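Local coordinates for protein annexin A8 (Homo sapiens, PDB 1W3W) that binds calcium and acidic phospholipids as a member of the annexin family and acts as an anticoagulant by indirectly inhibiting the thromboplastin-specific complex of blood coagulation, at residues T54-I59 / V88-P93; P94-A99 / M132-E137. All coordinates share one frame; numbering follows the deposited sequence.

Contacts 1 and 2 follow one another along the chain without overlap: contact 1 joins helix 53-67 to the C-terminal part of helix 81-91 in the first annexin repeat, and contact 2 joins the start of helix 96-107 to helix 125-139 in the second. Their centres lie about 15 Å apart, and the chain passes directly from one into the other through Pro93 and Pro94. They also touch directly, since Tyr97 of contact 2 reaches Ala89 and Tyr92 of contact 1. The short connection between repeats 1 and 2 is therefore held against a helix of its own repeat on each side, away from the calcium site of the fourth repeat.

Contact 1. Residues T54-I59 / V88-P93; sequences TQRQQI and VALMYP
Arg56 reaches from helix 53-67 to the C-terminal part of helix 81-91, where its NH1 hydrogen-bonds Leu90 O at 2.9 Å. From CB the chain leaves with CG anti to the carbonyl carbon (chi1 -67°) and runs extended as far as Arg56 CD, which passes 3.3 Å from Leu90 O and 4.1 Å from Met91 SD. A bend at chi3 turns the guanidinium so that NH1 faces Leu90 O. NE carries on to a different partner, Leu48 O, while Leu90 CD2 sits over one face of the group, 3.6 Å above its plane and offset toward the rim; Arg56 NH2, at the tip, also lies near this methyl. The bond from NH1 is not straight, with an angle of 143° at the hydrogen, and Leu90 O lies out of the guanidinium plane.

Both helices belong to the first repeat of the all-helical annexin fold, and the carbonyls gripped here lie close to the connection to the second repeat. The next one, Met91 O, goes to Gln57, whose side chain folds at chi2 to bring its amide across. Gln57 NE2 donates to Met91 O over 3.0 Å in a nearly straight bond that stays in the amide plane but arrives from above the carbonyl plane. Asn53 OD1 is a second acceptor for the same NE2, and Asn53 ND2 bonds Tyr92 O, so this one asparagine is tied to both sides. The Pro93 and Gln57 side chains cross at about a right angle, with Pro93 CD 4.0 Å from Gln57 NE2. Met91, doubly bent, curls its CE back to within 3.8 Å of Arg56 O.

Contact 2. Residues P94-A99 / M132-E137; sequences PYRYEA and MKAYEE
Ala99 and Ala134 bring helix 96-107 close to helix 125-139: Ala99 CB lies 4.1 Å from Ala134 CB. The backbones approach to 4.9 Å between Ala99 CA and Tyr135 CA. With side chains this small, Ala99 CB rests almost on the main chain opposite, 3.7 Å from Tyr135 N. Ala134 CB points back across the contact and meets Tyr95 O and Arg96 CG, the latter at 3.9 Å. Beside the alanines stands Tyr135, its CG anti to the backbone N (chi1 -173°). That torsion carries the ring alongside the other helix, where Tyr135 CD2 comes within 3.6 Å of Ala99 O, which approaches the ring obliquely. No hydrogen bond crosses between the two segments, so direct contact here is by van der Waals packing.

The two helices are the first and third of the five in this annexin repeat, and they meet just where the chain enters it. Polar side chains ring the alanines. Tyr95 occupies the N-cap of helix 96-107; Tyr95 N donates to Glu98 OE2 (2.9 Å) on the syn side, tilted out of the carboxylate plane, which makes one half of a capping box. Glu98 OE1 forms a salt bridge with Arg123. Arg96 bends at chi3, and its NE makes a salt bridge with Asp138, adding an ionic tie between the helices at the margin of the alanine contact. Farther out, Tyr135 OH is hydrogen-bonded to Asp146 of helix 143-150, and Tyr139 meets the Tyr135 ring edge-to-face.

Contact 1. Residues T54-I59 / V88-P93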
# COMPACT_ATOMS: atom_id res chain seq x y z
N THR A 54 -15.13 -9.61 1.30
CA THR A 54 -16.39 -9.55 2.02
C THR A 54 -16.95 -10.95 2.24
O THR A 54 -17.46 -11.24 3.31
CB THR A 54 -17.38 -8.61 1.28
OG1 THR A 54 -16.87 -7.27 1.37
CG2 THR A 54 -18.71 -8.54 2.01
N GLN A 55 -16.79 -11.83 1.25
CA GLN A 55 -17.16 -13.22 1.42
C GLN A 55 -16.34 -13.91 2.52
O GLN A 55 -16.89 -14.68 3.28
CB GLN A 55 -17.02 -14.00 0.12
CG GLN A 55 -18.04 -13.61 -0.92
CD GLN A 55 -17.79 -14.26 -2.26
OE1 GLN A 55 -16.64 -14.48 -2.64
NE2 GLN A 55 -18.87 -14.56 -2.99
N ARG A 56 -15.04 -13.61 2.59
CA ARG A 56 -14.22 -14.07 3.70
C ARG A 56 -14.75 -13.65 5.08
O ARG A 56 -14.67 -14.43 6.01
CB ARG A 56 -12.78 -13.60 3.58
CG ARG A 56 -12.01 -14.19 2.44
CD ARG A 56 -10.55 -13.68 2.40
NE ARG A 56 -10.16 -13.62 1.00
CZ ARG A 56 -9.74 -12.55 0.35
NH1 ARG A 56 -9.52 -11.38 0.95
NH2 ARG A 56 -9.50 -12.69 -0.95
N GLN A 57 -15.26 -12.43 5.21
CA GLN A 57 -15.82 -11.96 6.48
C GLN A 57 -17.07 -12.76 6.86
O GLN A 57 -17.28 -13.10 8.03
CB GLN A 57 -16.14 -10.46 6.42
CG GLN A 57 -14.97 -9.54 6.02
CD GLN A 57 -13.69 -9.82 6.77
OE1 GLN A 57 -13.73 -10.09 7.96
NE2 GLN A 57 -12.57 -9.77 6.07
N GLN A 58 -17.88 -13.09 5.86
CA GLN A 58 -19.06 -13.94 6.05
C GLN A 58 -18.65 -15.35 6.46
O GLN A 58 -19.26 -15.95 7.35
CB GLN A 58 -19.90 -13.98 4.78
CG GLN A 58 -20.47 -12.64 4.36
CD GLN A 58 -21.22 -12.72 3.03
OE1 GLN A 58 -20.71 -12.28 2.00
NE2 GLN A 58 -22.42 -13.27 3.06
N ILE A 59 -17.63 -15.88 5.80
CA ILE A 59 -17.06 -17.18 6.14
C ILE A 59 -16.55 -17.19 7.60
O ILE A 59 -16.81 -18.13 8.34
CB ILE A 59 -15.95 -17.58 5.15
CG1 ILE A 59 -16.56 -17.88 3.77
CG2 ILE A 59 -15.22 -18.81 5.63
CD1 ILE A 59 -15.54 -17.97 2.67
N VAL A 88 -3.39 -14.62 6.68
CA VAL A 88 -3.97 -13.79 7.73
C VAL A 88 -4.25 -12.39 7.18
O VAL A 88 -5.26 -11.78 7.51
CB VAL A 88 -3.05 -13.71 8.98
CG1 VAL A 88 -3.45 -12.57 9.89
CG2 VAL A 88 -3.11 -15.02 9.74
N ALA A 89 -3.34 -11.89 6.33
CA ALA A 89 -3.53 -10.61 5.66
C ALA A 89 -4.84 -10.57 4.86
O ALA A 89 -5.56 -9.59 4.90
CB ALA A 89 -2.35 -10.29 4.75
N LEU A 90 -5.17 -11.67 4.20
CA LEU A 90 -6.41 -11.77 3.41
C LEU A 90 -7.66 -11.66 4.25
O LEU A 90 -8.71 -11.29 3.76
CB LEU A 90 -6.44 -13.11 2.64
CG LEU A 90 -5.46 -13.20 1.48
CD1 LEU A 90 -5.40 -14.62 0.93
CD2 LEU A 90 -5.85 -12.22 0.38
N MET A 91 -7.54 -12.00 5.53
CA MET A 91 -8.68 -12.00 6.47
C MET A 91 -9.03 -10.65 7.05
O MET A 91 -10.12 -10.48 7.61
CB MET A 91 -8.42 -12.98 7.62
CG MET A 91 -8.39 -14.44 7.21
SD MET A 91 -9.84 -14.99 6.26
CE MET A 91 -11.12 -14.59 7.31
N TYR A 92 -8.12 -9.68 6.95
CA TYR A 92 -8.42 -8.34 7.42
C TYR A 92 -9.32 -7.60 6.44
O TYR A 92 -9.08 -7.60 5.23
CB TYR A 92 -7.13 -7.53 7.65
CG TYR A 92 -6.51 -7.80 9.00
CD1 TYR A 92 -5.75 -8.94 9.20
CD2 TYR A 92 -6.69 -6.94 10.06
CE1 TYR A 92 -5.19 -9.22 10.44
CE2 TYR A 92 -6.13 -7.21 11.31
CZ TYR A 92 -5.39 -8.36 11.49
OH TYR A 92 -4.84 -8.65 12.72
N PRO A 93 -10.35 -6.93 6.95
CA PRO A 93 -11.13 -6.03 6.10
C PRO A 93 -10.22 -4.90 5.59
O PRO A 93 -9.21 -4.57 6.23
CB PRO A 93 -12.22 -5.48 7.04
CG PRO A 93 -12.21 -6.34 8.24
CD PRO A 93 -10.85 -6.96 8.34

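Contact 2. Residues P94-A99 / M132-E137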
# COMPACT_ATOMS: atom_id res chain seq x y z
N PRO A 94 -10.57 -4.29 4.47
CA PRO A 94 -9.87 -3.09 4.02
C PRO A 94 -9.88 -1.99 5.11
O PRO A 94 -10.80 -1.94 5.93
CB PRO A 94 -10.68 -2.64 2.80
CG PRO A 94 -11.82 -3.52 2.71
CD PRO A 94 -11.63 -4.70 3.55
N TYR A 95 -8.83 -1.18 5.13
CA TYR A 95 -8.66 -0.06 6.07
C TYR A 95 -8.17 -0.53 7.42
O TYR A 95 -7.19 0.00 7.94
CB TYR A 95 -9.91 0.84 6.17
CG TYR A 95 -10.50 1.13 4.81
CD1 TYR A 95 -9.69 1.48 3.74
CD2 TYR A 95 -11.87 0.99 4.58
CE1 TYR A 95 -10.21 1.70 2.48
CE2 TYR A 95 -12.40 1.21 3.32
CZ TYR A 95 -11.57 1.56 2.28
OH TYR A 95 -12.08 1.78 1.03
N ARG A 96 -8.82 -1.52 7.99
CA ARG A 96 -8.28 -2.21 9.14
C ARG A 96 -6.96 -2.89 8.81
O ARG A 96 -6.06 -2.91 9.65
CB ARG A 96 -9.28 -3.22 9.70
CG ARG A 96 -10.51 -2.54 10.26
CD ARG A 96 -11.35 -3.40 11.19
NE ARG A 96 -10.51 -4.10 12.16
CZ ARG A 96 -10.89 -5.17 12.86
NH1 ARG A 96 -12.11 -5.69 12.72
NH2 ARG A 96 -10.03 -5.73 13.71
N TYR A 97 -6.82 -3.41 7.59
CA TYR A 97 -5.57 -4.03 7.17
C TYR A 97 -4.41 -3.03 7.19
O TYR A 97 -3.36 -3.30 7.77
CB TYR A 97 -5.70 -4.62 5.77
CG TYR A 97 -4.42 -5.26 5.28
CD1 TYR A 97 -3.72 -6.16 6.09
CD2 TYR A 97 -3.92 -4.98 4.02
CE1 TYR A 97 -2.56 -6.75 5.64
CE2 TYR A 97 -2.76 -5.58 3.56
CZ TYR A 97 -2.08 -6.46 4.38
OH TYR A 97 -0.92 -7.05 3.93
N GLU A 98 -4.61 -1.89 6.54
CA GLU A 98 -3.59 -0.84 6.49
C GLU A 98 -3.25 -0.30 7.89
O GLU A 98 -2.09 -0.03 8.19
CB GLU A 98 -4.02 0.31 5.56
CG GLU A 98 -3.93 -0.04 4.09
CD GLU A 98 -5.22 -0.60 3.52
OE1 GLU A 98 -5.38 -0.53 2.29
OE2 GLU A 98 -6.08 -1.09 4.27
N ALA A 99 -4.27 -0.15 8.73
CA ALA A 99 -4.06 0.25 10.13
C ALA A 99 -3.15 -0.74 10.86
O ALA A 99 -2.28 -0.33 11.63
CB ALA A 99 -5.37 0.38 10.84
N MET A 132 -7.49 5.92 9.51
CA MET A 132 -7.32 6.63 10.78
C MET A 132 -8.33 6.21 11.84
O MET A 132 -7.99 6.04 13.00
CB MET A 132 -7.42 8.13 10.56
CG MET A 132 -6.14 8.71 10.04
SD MET A 132 -6.29 10.47 9.71
CE MET A 132 -5.08 11.09 10.66
N LYS A 133 -9.57 6.03 11.42
CA LYS A 133 -10.63 5.59 12.32
C LYS A 133 -10.37 4.17 12.79
O LYS A 133 -10.51 3.87 13.98
CB LYS A 133 -11.99 5.68 11.63
CG LYS A 133 -13.14 5.06 12.42
CD LYS A 133 -14.48 5.79 12.19
CE LYS A 133 -15.07 5.49 10.81
NZ LYS A 133 -16.56 5.36 10.86
N ALA A 134 -9.99 3.29 11.87
CA ALA A 134 -9.69 1.91 12.20
C ALA A 134 -8.52 1.80 13.17
O ALA A 134 -8.55 1.00 14.10
CB ALA A 134 -9.39 1.10 10.92
N TYR A 135 -7.49 2.62 12.94
CA TYR A 135 -6.29 2.61 13.78
C TYR A 135 -6.60 3.00 15.24
O TYR A 135 -6.09 2.38 16.16
CB TYR A 135 -5.24 3.56 13.20
CG TYR A 135 -3.89 3.52 13.87
CD1 TYR A 135 -3.66 4.23 15.05
CD2 TYR A 135 -2.83 2.80 13.32
CE1 TYR A 135 -2.41 4.20 15.68
CE2 TYR A 135 -1.59 2.78 13.92
CZ TYR A 135 -1.39 3.48 15.10
OH TYR A 135 -0.16 3.46 15.69
N GLU A 136 -7.44 4.01 15.43
CA GLU A 136 -7.82 4.42 16.78
C GLU A 136 -8.71 3.39 17.46
O GLU A 136 -8.54 3.14 18.66
CB GLU A 136 -8.48 5.80 16.78
CG GLU A 136 -8.11 6.62 18.00
CD GLU A 136 -9.08 7.75 18.27
OE1 GLU A 136 -9.34 8.53 17.32
OE2 GLU A 136 -9.58 7.84 19.42
N GLU A 137 -9.62 2.78 16.70
CA GLU A 137 -10.52 1.74 17.22
C GLU A 137 -9.77 0.50 17.68
O GLU A 137 -10.11 -0.08 18.71
CB GLU A 137 -11.57 1.35 16.16
CG GLU A 137 -12.76 2.29 16.06
CD GLU A 137 -13.64 2.04 14.84
OE1 GLU A 137 -13.49 0.97 14.19
OE2 GLU A 137 -14.50 2.91 14.52